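PDB 4GIO: putative lipoprotein from Campylobacter jejuni subsp. jejuni, which is a lipoprotein of unknown function that adopts a variant of the immunoglobulin fold and is probably anchored to a bacterial membrane by its lipid. Local coordinates for residues Lys30-Asn33 with Tyr37-Phe40. Residues are numbered along the deposited sequence; the frame is centred on the assembly and turned at random.
Sequences KRIN and YLEF
Arg31 and Glu39 face each other as a hydrogen-bonded pair where strands 25-32 and 38-44 run antiparallel, their short segments at 158°, with Arg31 N giving to Glu39 O (2.9 Å) and Glu39 N to Arg31 O (2.8 Å). Their side chains rise together from the same face and lie alongside each other. Glu39 sends CG anti to its backbone N (chi1 174°) and stays extended, which lifts the carboxylate to the guanidinium; there Arg31 NH1 meets Glu39 OE2 at 2.7 Å. The salt bridge runs through this one oxygen at the edge of the guanidinium; the two planes stand 77° apart, and its hydrogen bond is bent and weak. Long, charged chains suit this outer face. Glu41 OE1 also lies close to Glu39 OE2, a crowding of negative charge that Arg31 probably offsets.

A water that accepts from Asn33 ND2 donates to the second carboxylate oxygen, Glu39 OE1. At its other end the Asn33 amide accepts from the backbone: Tyr37 N reaches OD1 at 3.0 Å, while Asn33 N gives to Tyr37 O at 2.8 Å. Asn33 thus prolongs the pairing past the last bridge, its amide oxygen standing in for a backbone carbonyl, and probably steadies the turn.

On the opposite face Ile32 CD1 touches Leu38 CD1 at 3.6 Å, and CB and CG of Lys30 lie against the same leucine methyl while its amine leads away. Leu38 and Phe40 are buried, Leu38 against Trp58 and Phe40 stacked on Phe99, both from the other sheet. The hairpin thus keeps its charged pair on one face and turns Leu38 and Phe40 inward on the other, as in the beta sandwich of this immunoglobulin-fold variant.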
loop_
_atom_site.group_PDB
_atom_site.type_symbol
_atom_site.label_atom_id
_atom_site.label_comp_id
_atom_site.label_asym_id
_atom_site.label_seq_id
_atom_site.Cartn_x
_atom_site.Cartn_y
_atom_site.Cartn_z
ATOM N N LYS A 30 6.035 -1.033 -8.440
ATOM C CA LYS A 30 6.043 0.418 -8.451
ATOM C C LYS A 30 6.703 0.938 -9.714
ATOM O O LYS A 30 7.498 0.209 -10.363
ATOM C CB LYS A 30 6.703 0.955 -7.163
ATOM C CG LYS A 30 8.184 0.623 -6.976
ATOM C CD LYS A 30 8.591 0.791 -5.476
ATOM C CE LYS A 30 10.111 0.783 -5.316
ATOM N NZ LYS A 30 10.609 -0.508 -5.822
ATOM N N ARG A 31 6.453 2.208 -10.003
ATOM C CA ARG A 31 7.166 2.887 -11.100
ATOM C C ARG A 31 7.089 4.411 -10.936
ATOM O O ARG A 31 6.203 4.946 -10.234
ATOM C CB ARG A 31 6.613 2.420 -12.428
ATOM C CG ARG A 31 5.244 2.906 -12.633
ATOM C CD ARG A 31 4.622 2.280 -13.866
ATOM N NE ARG A 31 3.911 3.364 -14.503
ATOM C CZ ARG A 31 2.742 3.804 -14.082
ATOM N NH1 ARG A 31 2.171 3.188 -13.064
ATOM N NH2 ARG A 31 2.159 4.838 -14.683
ATOM N N ILE A 32 7.975 5.116 -11.610
ATOM C CA ILE A 32 7.908 6.527 -11.598
ATOM C C ILE A 32 7.129 6.910 -12.854
ATOM O O ILE A 32 7.454 6.424 -13.930
ATOM C CB ILE A 32 9.342 7.165 -11.680
ATOM C CG1 ILE A 32 10.270 6.618 -10.580
ATOM C CG2 ILE A 32 9.286 8.705 -11.694
ATOM C CD1 ILE A 32 9.774 6.754 -9.201
ATOM N N ASN A 33 6.088 7.736 -12.709
ATOM C CA ASN A 33 5.213 8.037 -13.819
ATOM C C ASN A 33 5.875 9.132 -14.687
ATOM O O ASN A 33 6.986 9.626 -14.358
ATOM C CB ASN A 33 3.746 8.364 -13.338
ATOM C CG ASN A 33 3.600 9.720 -12.639
ATOM O OD1 ASN A 33 4.449 10.645 -12.717
ATOM N ND2 ASN A 33 2.464 9.868 -11.965
ATOM N N TYR A 37 6.514 11.207 -10.618
ATOM C CA TYR A 37 6.029 10.775 -9.278
ATOM C C TYR A 37 5.902 9.244 -9.198
ATOM O O TYR A 37 5.345 8.596 -10.110
ATOM C CB TYR A 37 4.624 11.348 -9.009
ATOM C CG TYR A 37 4.664 12.840 -8.888
ATOM C CD1 TYR A 37 4.366 13.649 -9.988
ATOM C CD2 TYR A 37 5.076 13.436 -7.707
ATOM C CE1 TYR A 37 4.430 15.026 -9.889
ATOM C CE2 TYR A 37 5.113 14.818 -7.566
ATOM C CZ TYR A 37 4.814 15.597 -8.673
ATOM O OH TYR A 37 4.907 16.926 -8.558
ATOM N N LEU A 38 6.292 8.696 -8.047
ATOM C CA LEU A 38 6.196 7.256 -7.795
ATOM C C LEU A 38 4.740 6.808 -7.647
ATOM O O LEU A 38 3.942 7.442 -6.954
ATOM C CB LEU A 38 6.976 6.936 -6.533
ATOM C CG LEU A 38 6.979 5.472 -6.049
ATOM C CD1 LEU A 38 7.811 4.620 -7.051
ATOM C CD2 LEU A 38 7.512 5.416 -4.587
ATOM N N GLU A 39 4.393 5.689 -8.284
ATOM C CA GLU A 39 3.073 5.109 -8.097
ATOM C C GLU A 39 3.288 3.654 -7.759
ATOM O O GLU A 39 4.224 3.001 -8.271
ATOM C CB GLU A 39 2.271 5.246 -9.410
ATOM C CG GLU A 39 0.899 4.536 -9.357
ATOM C CD GLU A 39 0.295 4.335 -10.747
ATOM O OE1 GLU A 39 -0.084 5.374 -11.372
ATOM O OE2 GLU A 39 0.251 3.141 -11.194
ATOM N N PHE A 40 2.455 3.126 -6.901
ATOM C CA PHE A 40 2.563 1.692 -6.630
ATOM C C PHE A 40 1.216 1.045 -6.781
ATOM O O PHE A 40 0.172 1.733 -6.676
ATOM C CB PHE A 40 3.251 1.374 -5.283
ATOM C CG PHE A 40 2.450 1.737 -4.053
ATOM C CD1 PHE A 40 1.407 0.905 -3.602
ATOM C CD2 PHE A 40 2.744 2.913 -3.328
ATOM C CE1 PHE A 40 0.681 1.225 -2.451
ATOM C CE2 PHE A 40 2.015 3.276 -2.123
ATOM C CZ PHE A 40 0.982 2.391 -1.692
HETATM O O HOH W 1 0.679 7.574 -12.247
#